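Side-chain contacts in beta-glucoside phosphorylase BglX (PDB 5VQE), which probably cleaves beta-glucosides by phosphorolysis, passing the glucosyl unit to phosphate, as a member of glycoside hydrolase family 3: residues 93-98 with 161-166; 114-119 with 123-128; 528-533 with 552-557. All coordinates share one frame; numbering follows the deposited sequence.

Interaction 1 of 3, residues 93-98 with 161-166; sequences LERGGS and NVRTYG
Glu-94 and Arg-163 meet in a salt bridge beside the sugar pocket. OE2 of Glu-94 takes the N-H of Arg-163 NE at 2.8 Å, almost straight at 179°. The oxygen lies in the guanidinium plane. Arg-163 NE reaches OE2 from the syn side, somewhat out of the carboxylate plane. With CG anti to the backbone N (chi1 -176°) and an extended chain, Glu-94 carries its carboxylate across to the arginine. The other oxygen, OE1, serves Arg-95 NE at 2.8 Å through its anti lone pair. One carboxylate thus ties two arginines into a network and probably offsets part of their combined positive charge. This part is tight. Looser is Arg-95 NH2, which only packs on the Val-162 methyl CG2 at 3.5 Å and makes a weak bond of 3.3 Å to Glu-94 OE1. Arg-95 NH1 is held by Tyr-109 OH. On the pocket side, where Arg-163 is partly exposed, one ordered water donates to Glu-94 OE2 (2.7 Å) and accepts from Arg-163 NH2 (3.1 Å). Arg-163 NH2 also binds O3 of the bound 2-deoxy-2-fluoroglucose, and its NH1 is held by Ile-159 O. Glu-94 is therefore a second-shell residue that sets a sugar-binding arginine. Losing this carboxylate to an alanine is likely to leave both arginines without their shared countercharge and to hold the Arg-163 guanidinium less firmly. The two loops follow strands 88-91 and 143-144, neighbours in a parallel sheet of the TIM-barrel-clan domain. Helix 113-119 packs against Val-162, and helices 122-138 and 169-184 flank Tyr-165.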
loop_
_atom_site.group_PDB
_atom_site.type_symbol
_atom_site.label_atom_id
_atom_site.label_comp_id
_atom_site.label_asym_id
_atom_site.label_seq_id
_atom_site.Cartn_x
_atom_site.Cartn_y
_atom_site.Cartn_z
ATOM N N LEU A 93 -5.084 -4.624 -0.744
ATOM C CA LEU A 93 -5.790 -4.486 0.533
ATOM C C LEU A 93 -4.798 -3.997 1.587
ATOM O O LEU A 93 -4.289 -4.750 2.415
ATOM C CB LEU A 93 -6.446 -5.799 0.926
ATOM C CG LEU A 93 -7.557 -6.263 -0.010
ATOM C CD1 LEU A 93 -7.650 -7.779 0.005
ATOM C CD2 LEU A 93 -8.893 -5.629 0.379
ATOM N N GLU A 94 -4.549 -2.689 1.559
ATOM C CA GLU A 94 -3.485 -2.057 2.324
ATOM C C GLU A 94 -3.925 -1.630 3.722
ATOM O O GLU A 94 -3.133 -1.709 4.665
ATOM C CB GLU A 94 -2.976 -0.840 1.545
ATOM C CG GLU A 94 -1.809 -0.107 2.153
ATOM C CD GLU A 94 -1.474 1.142 1.359
ATOM O OE1 GLU A 94 -1.994 2.229 1.701
ATOM O OE2 GLU A 94 -0.722 1.024 0.367
ATOM N N ARG A 95 -5.175 -1.182 3.873
ATOM C CA ARG A 95 -5.637 -0.517 5.087
ATOM C C ARG A 95 -6.893 -1.162 5.659
ATOM O O ARG A 95 -7.574 -0.550 6.499
ATOM C CB ARG A 95 -5.895 0.962 4.803
ATOM C CG ARG A 95 -4.718 1.607 4.119
ATOM C CD ARG A 95 -4.826 3.104 4.068
ATOM N NE ARG A 95 -3.669 3.655 3.377
ATOM C CZ ARG A 95 -3.306 4.930 3.406
ATOM N NH1 ARG A 95 -4.014 5.825 4.096
ATOM N NH2 ARG A 95 -2.223 5.304 2.737
ATOM N N GLY A 96 -7.196 -2.385 5.237
ATOM C CA GLY A 96 -8.424 -3.072 5.587
ATOM C C GLY A 96 -9.176 -3.389 4.314
ATOM O O GLY A 96 -8.572 -3.433 3.243
ATOM N N GLY A 97 -10.488 -3.599 4.398
ATOM C CA GLY A 97 -11.268 -3.789 3.185
ATOM C C GLY A 97 -11.232 -2.586 2.262
ATOM O O GLY A 97 -11.330 -2.733 1.044
ATOM N N SER A 98 -11.101 -1.389 2.823
ATOM C CA SER A 98 -11.090 -0.151 2.059
ATOM C C SER A 98 -9.961 0.742 2.553
ATOM O O SER A 98 -9.348 0.490 3.592
ATOM C CB SER A 98 -12.433 0.589 2.180
ATOM O OG SER A 98 -13.467 -0.146 1.546
ATOM N N ASN A 161 5.929 6.806 3.212
ATOM C CA ASN A 161 5.147 7.644 4.137
ATOM C C ASN A 161 4.201 6.742 4.927
ATOM O O ASN A 161 4.644 5.705 5.451
ATOM C CB ASN A 161 4.474 8.738 3.316
ATOM C CG ASN A 161 4.049 9.919 4.157
ATOM O OD1 ASN A 161 2.871 10.066 4.513
ATOM N ND2 ASN A 161 5.010 10.777 4.486
ATOM N N VAL A 162 2.909 7.062 5.018
ATOM C CA VAL A 162 2.006 6.297 5.869
ATOM C C VAL A 162 1.732 4.895 5.352
ATOM O O VAL A 162 1.102 4.112 6.061
ATOM C CB VAL A 162 0.654 7.019 6.060
ATOM C CG1 VAL A 162 0.855 8.331 6.795
ATOM C CG2 VAL A 162 -0.059 7.235 4.737
ATOM N N ARG A 163 2.172 4.552 4.138
ATOM C CA ARG A 163 2.015 3.183 3.660
ATOM C C ARG A 163 2.975 2.221 4.345
ATOM O O ARG A 163 2.809 1.001 4.207
ATOM C CB ARG A 163 2.218 3.119 2.144
ATOM C CG ARG A 163 1.176 3.894 1.335
ATOM C CD ARG A 163 1.536 3.893 -0.141
ATOM N NE ARG A 163 1.228 2.628 -0.800
ATOM C CZ ARG A 163 1.812 2.203 -1.915
ATOM N NH1 ARG A 163 2.757 2.936 -2.500
ATOM N NH2 ARG A 163 1.466 1.038 -2.441
ATOM N N THR A 164 3.966 2.735 5.065
ATOM C CA THR A 164 4.944 1.925 5.771
ATOM C C THR A 164 4.594 1.840 7.252
ATOM O O THR A 164 3.758 2.583 7.773
ATOM C CB THR A 164 6.360 2.502 5.631
ATOM O OG1 THR A 164 6.503 3.641 6.490
ATOM C CG2 THR A 164 6.671 2.907 4.199
ATOM N N TYR A 165 5.269 0.917 7.934
ATOM C CA TYR A 165 5.254 0.836 9.383
ATOM C C TYR A 165 6.318 1.728 10.014
ATOM O O TYR A 165 6.734 1.489 11.155
ATOM C CB TYR A 165 5.435 -0.619 9.836
ATOM C CG TYR A 165 4.313 -1.522 9.389
ATOM C CD1 TYR A 165 3.015 -1.324 9.842
ATOM C CD2 TYR A 165 4.544 -2.566 8.505
ATOM C CE1 TYR A 165 1.980 -2.137 9.426
ATOM C CE2 TYR A 165 3.508 -3.389 8.087
ATOM C CZ TYR A 165 2.233 -3.164 8.548
ATOM O OH TYR A 165 1.206 -3.972 8.128
ATOM N N GLY A 166 6.757 2.756 9.298
ATOM C CA GLY A 166 7.678 3.726 9.848
ATOM C C GLY A 166 9.110 3.483 9.433
ATOM O O GLY A 166 9.371 2.896 8.381
HETATM O O HOH W 1 -0.729 -0.892 -1.500
#

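Interaction 2 of 3, residues 114-119 with 123-128; sequences MGVAAT and SSAEHL
Val-116 points from helix 114-119 at the facing turn of helix 123-128. Its two methyls divide the work. CG1 sits 3.5 Å from the backbone N of Ala-125 and 3.7 Å from Ala-125 CB, and it also touches Ser-124 CB. CG2 goes to the Leu-128 branch CD2, at 4.1 Å. The valine torsion, with CG1 anti to the backbone N (chi1 168°), spreads the methyls over these different partners. One turn on, Thr-119 OG1 and Ser-124 OG stand 3.0 Å apart, hydroxyl to hydroxyl. This is a possible hydrogen bond whose proton is not settled. The Thr-119 hydroxyl has firmer partners. It donates to Val-116 O at 2.7 Å, in the carbonyl plane, and accepts from Asp-121 N in the turn between the helices. It therefore ties Val-116 O to the backbone at Asp-121. Farther out, helix 169-184 covers the valine side. There Met-175 touches both Val-116 and Ala-125, while Tyr-179 meets Leu-128. Ile-387 of helix 378-391 packs on both Thr-119 and Ser-124. The segment axes pass 8.8 Å apart at 148°, so the helices run roughly antiparallel. Short side chains at Ser-124 and Ala-125 probably help them to approach. This is a helical hairpin of the family 3 N-terminal region, with a tight turn and with helix 378-391 packed on its Thr-119 and Ser-124 side.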
loop_
_atom_site.group_PDB
_atom_site.type_symbol
_atom_site.label_atom_id
_atom_site.label_comp_id
_atom_site.label_asym_id
_atom_site.label_seq_id
_atom_site.Cartn_x
_atom_site.Cartn_y
_atom_site.Cartn_z
ATOM N N MET A 114 1.062 3.004 8.982
ATOM C CA MET A 114 1.829 3.778 9.944
ATOM C C MET A 114 1.008 4.055 11.193
ATOM O O MET A 114 1.547 4.044 12.304
ATOM C CB MET A 114 2.320 5.087 9.327
ATOM C CG MET A 114 3.211 5.855 10.278
ATOM S SD MET A 114 3.876 7.363 9.593
ATOM C CE MET A 114 5.156 6.688 8.518
ATOM N N GLY A 115 -0.297 4.283 11.033
ATOM C CA GLY A 115 -1.159 4.406 12.198
ATOM C C GLY A 115 -1.129 3.154 13.053
ATOM O O GLY A 115 -1.032 3.224 14.278
ATOM N N VAL A 116 -1.216 1.991 12.414
ATOM C CA VAL A 116 -1.020 0.727 13.115
ATOM C C VAL A 116 0.328 0.706 13.825
ATOM O O VAL A 116 0.436 0.256 14.972
ATOM C CB VAL A 116 -1.148 -0.435 12.118
ATOM C CG1 VAL A 116 -0.667 -1.754 12.745
ATOM C CG2 VAL A 116 -2.589 -0.537 11.641
ATOM N N ALA A 117 1.384 1.160 13.144
ATOM C CA ALA A 117 2.713 1.139 13.747
ATOM C C ALA A 117 2.783 2.042 14.970
ATOM O O ALA A 117 3.500 1.736 15.931
ATOM C CB ALA A 117 3.764 1.572 12.728
ATOM N N ALA A 118 2.060 3.165 14.943
ATOM C CA ALA A 118 2.060 4.084 16.078
ATOM C C ALA A 118 1.447 3.461 17.329
ATOM O O ALA A 118 1.765 3.890 18.446
ATOM C CB ALA A 118 1.316 5.363 15.705
ATOM N N THR A 119 0.563 2.466 17.182
ATOM C CA THR A 119 0.095 1.743 18.364
ATOM C C THR A 119 1.226 0.966 19.026
ATOM O O THR A 119 1.136 0.650 20.218
ATOM C CB THR A 119 -1.042 0.760 18.036
ATOM O OG1 THR A 119 -0.516 -0.412 17.391
ATOM C CG2 THR A 119 -2.121 1.394 17.153
ATOM N N SER A 123 -0.415 -6.805 17.626
ATOM C CA SER A 123 -1.786 -7.283 17.492
ATOM C C SER A 123 -2.609 -6.354 16.604
ATOM O O SER A 123 -3.541 -6.809 15.928
ATOM C CB SER A 123 -2.447 -7.429 18.869
ATOM O OG SER A 123 -2.754 -6.164 19.429
ATOM N N SER A 124 -2.286 -5.055 16.589
ATOM C CA SER A 124 -2.981 -4.131 15.693
ATOM C C SER A 124 -2.760 -4.515 14.235
ATOM O O SER A 124 -3.689 -4.461 13.419
ATOM C CB SER A 124 -2.508 -2.697 15.931
ATOM O OG SER A 124 -2.815 -2.268 17.246
ATOM N N ALA A 125 -1.534 -4.900 13.889
ATOM C CA ALA A 125 -1.237 -5.300 12.519
ATOM C C ALA A 125 -1.855 -6.655 12.196
ATOM O O ALA A 125 -2.295 -6.887 11.065
ATOM C CB ALA A 125 0.275 -5.327 12.303
ATOM N N GLU A 126 -1.893 -7.566 13.174
ATOM C CA GLU A 126 -2.600 -8.827 12.966
ATOM C C GLU A 126 -4.068 -8.569 12.670
ATOM O O GLU A 126 -4.643 -9.174 11.759
ATOM C CB GLU A 126 -2.446 -9.733 14.188
ATOM C CG GLU A 126 -2.961 -11.152 13.961
ATOM C CD GLU A 126 -2.527 -12.114 15.052
ATOM O OE1 GLU A 126 -1.819 -11.681 15.985
ATOM O OE2 GLU A 126 -2.895 -13.305 14.975
ATOM N N HIS A 127 -4.688 -7.660 13.424
ATOM C CA HIS A 127 -6.084 -7.315 13.172
ATOM C C HIS A 127 -6.255 -6.670 11.805
ATOM O O HIS A 127 -7.197 -6.994 11.079
ATOM C CB HIS A 127 -6.604 -6.394 14.274
ATOM C CG HIS A 127 -6.706 -7.066 15.607
ATOM N ND1 HIS A 127 -6.820 -6.367 16.789
ATOM C CD2 HIS A 127 -6.714 -8.377 15.941
ATOM C CE1 HIS A 127 -6.882 -7.220 17.796
ATOM N NE2 HIS A 127 -6.826 -8.445 17.308
ATOM N N LEU A 128 -5.354 -5.758 11.434
ATOM C CA LEU A 128 -5.396 -5.186 10.090
ATOM C C LEU A 128 -5.392 -6.279 9.032
ATOM O O LEU A 128 -6.202 -6.264 8.100
ATOM C CB LEU A 128 -4.209 -4.246 9.875
ATOM C CG LEU A 128 -4.099 -3.661 8.465
ATOM C CD1 LEU A 128 -5.294 -2.769 8.170
ATOM C CD2 LEU A 128 -2.796 -2.898 8.330
#

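Interaction 3 of 3, residues 528-533 with 552-557; sequences NAYTSN and GKSPVD
Tyr-530 and Pro-555 approach each other from opposite directions. They join two loops of the alpha/beta domain that carries a six-stranded mixed sheet. One loop leaves strand 525-528 for helix 534-544, and the other follows that helix. Tyr-530 brings its hydroxyl end, not the middle of its ring. Its OH lies 3.5 Å from Pro-555 CD, and the ring carbon CZ is 4.0 Å from the same atom. The proline CD comes in obliquely to the ring. Beside it, Ser-554 offers its backbone CA, 3.7 Å from Tyr-530 OH. The ring is carried there with CG anti to the carbonyl carbon (chi1 -47°), from a backbone of positive phi (71°). Asn-528 covers part of one ring face with its carbonyl carbon, offset toward the rim. Helix 113-119 adds packing: Ala-118 and Met-114 touch the tyrosine, and Met-114 and Ala-117 touch the proline. The contact therefore sits at an interface between this domain and the family 3 N-terminal domain, where it is partly buried. No direct hydrogen bond crosses between the two loops. The tyrosine hydroxyl has its main polar partner in Thr-393 OG1, at the start of strand 393-397, which neighbours strand 525-528 in the sheet. The side chain of Asn-528 is also anchored, with ND2 bonded to Pro-514 O. A water links the two loops. Water 2 accepts from Asn-528 ND2 at 2.9 Å and is shared by Tyr-530 OH at 2.8 Å and Ser-554 OG at 2.7 Å.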
loop_
_atom_site.group_PDB
_atom_site.type_symbol
_atom_site.label_atom_id
_atom_site.label_comp_id
_atom_site.label_asym_id
_atom_site.label_seq_id
_atom_site.Cartn_x
_atom_site.Cartn_y
_atom_site.Cartn_z
ATOM N N ASN A 528 -0.255 13.981 15.199
ATOM C CA ASN A 528 -0.309 13.082 14.052
ATOM C C ASN A 528 -1.356 12.006 14.309
ATOM O O ASN A 528 -1.310 11.328 15.339
ATOM C CB ASN A 528 1.051 12.431 13.806
ATOM C CG ASN A 528 1.956 13.263 12.920
ATOM O OD1 ASN A 528 1.489 14.037 12.083
ATOM N ND2 ASN A 528 3.261 13.085 13.080
ATOM N N ALA A 529 -2.284 11.844 13.359
ATOM C CA ALA A 529 -3.300 10.805 13.423
ATOM C C ALA A 529 -3.173 9.752 12.325
ATOM O O ALA A 529 -3.827 8.708 12.423
ATOM C CB ALA A 529 -4.697 11.434 13.360
ATOM N N TYR A 530 -2.391 10.019 11.271
ATOM C CA TYR A 530 -1.956 9.038 10.270
ATOM C C TYR A 530 -3.051 8.558 9.322
ATOM O O TYR A 530 -2.745 8.043 8.239
ATOM C CB TYR A 530 -1.340 7.807 10.938
ATOM C CG TYR A 530 -0.332 8.088 12.024
ATOM C CD1 TYR A 530 0.948 8.525 11.718
ATOM C CD2 TYR A 530 -0.655 7.887 13.360
ATOM C CE1 TYR A 530 1.875 8.776 12.709
ATOM C CE2 TYR A 530 0.260 8.130 14.358
ATOM C CZ TYR A 530 1.525 8.577 14.030
ATOM O OH TYR A 530 2.444 8.819 15.024
ATOM N N THR A 531 -4.317 8.677 9.718
ATOM C CA THR A 531 -5.434 8.156 8.944
ATOM C C THR A 531 -6.598 9.128 8.995
ATOM O O THR A 531 -6.943 9.619 10.070
ATOM C CB THR A 531 -5.902 6.805 9.496
ATOM O OG1 THR A 531 -4.789 5.906 9.596
ATOM C CG2 THR A 531 -6.974 6.206 8.614
ATOM N N SER A 532 -7.231 9.371 7.849
ATOM C CA SER A 532 -8.389 10.264 7.774
ATOM C C SER A 532 -9.628 9.415 7.499
ATOM O O SER A 532 -10.058 9.251 6.358
ATOM C CB SER A 532 -8.201 11.335 6.715
ATOM O OG SER A 532 -9.234 12.311 6.821
ATOM N N ASN A 533 -10.188 8.844 8.563
ATOM C CA ASN A 533 -11.458 8.142 8.460
ATOM C C ASN A 533 -12.306 8.483 9.677
ATOM O O ASN A 533 -11.865 9.166 10.603
ATOM C CB ASN A 533 -11.265 6.624 8.316
ATOM C CG ASN A 533 -10.593 5.986 9.515
ATOM O OD1 ASN A 533 -10.395 6.613 10.557
ATOM N ND2 ASN A 533 -10.242 4.715 9.370
ATOM N N GLY A 552 -0.482 7.245 21.315
ATOM C CA GLY A 552 0.370 6.883 20.199
ATOM C C GLY A 552 1.823 7.230 20.446
ATOM O O GLY A 552 2.151 8.164 21.170
ATOM N N LYS A 553 2.704 6.452 19.818
ATOM C CA LYS A 553 4.142 6.687 19.832
ATOM C C LYS A 553 4.622 6.800 18.392
ATOM O O LYS A 553 4.412 5.881 17.593
ATOM C CB LYS A 553 4.875 5.557 20.557
ATOM C CG LYS A 553 6.394 5.641 20.468
ATOM C CD LYS A 553 7.053 4.423 21.086
ATOM C CE LYS A 553 8.548 4.429 20.836
ATOM N NZ LYS A 553 9.251 3.405 21.660
ATOM N N SER A 554 5.260 7.918 18.065
ATOM C CA SER A 554 5.721 8.163 16.707
ATOM C C SER A 554 6.580 6.996 16.214
ATOM O O SER A 554 7.599 6.685 16.843
ATOM C CB SER A 554 6.522 9.460 16.667
ATOM O OG SER A 554 5.692 10.565 16.945
ATOM N N PRO A 555 6.211 6.331 15.117
ATOM C CA PRO A 555 7.059 5.271 14.543
ATOM C C PRO A 555 8.107 5.782 13.568
ATOM O O PRO A 555 8.727 4.979 12.861
ATOM C CB PRO A 555 6.031 4.400 13.812
ATOM C CG PRO A 555 5.035 5.394 13.302
ATOM C CD PRO A 555 4.974 6.511 14.334
ATOM N N VAL A 556 8.290 7.101 13.568
ATOM C CA VAL A 556 9.119 7.842 12.636
ATOM C C VAL A 556 9.555 9.095 13.394
ATOM O O VAL A 556 8.981 9.430 14.430
ATOM C CB VAL A 556 8.268 8.142 11.377
ATOM C CG1 VAL A 556 8.220 9.596 11.061
ATOM C CG2 VAL A 556 8.698 7.280 10.205
ATOM N N ASP A 557 10.592 9.775 12.902
ATOM C CA ASP A 557 10.967 11.065 13.486
ATOM C C ASP A 557 10.114 12.158 12.860
ATOM O O ASP A 557 10.374 12.557 11.718
ATOM C CB ASP A 557 12.447 11.386 13.264
ATOM C CG ASP A 557 12.836 12.760 13.801
ATOM O OD1 ASP A 557 12.098 13.313 14.650
ATOM O OD2 ASP A 557 13.878 13.298 13.363
HETATM O O HOH W 2 4.232 10.949 14.761
#

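Overall arrangement
Helix 113-119 is common ground for the three contacts. Its Met-114 N probably hydrogen-bonds to Val-162 O of interaction 1, at 3.1 Å, and its Ala-118 O probably does so to Lys-553 N of interaction 3, also at 3.1 Å. Interactions 1 and 2 are buried and lie in the family 3 N-terminal domain; interaction 3 is partly buried and uses loops of the other domain. Measured from contact centre to chain centre, interaction 1 lies at about 5 Å, is ionic and borders the sugar. Interaction 2, at about 14 Å, is mainly apolar. Interaction 3, at about 16 Å, mixes ring-to-proline packing with a water bridge. Val-556 also packs on Gly-166.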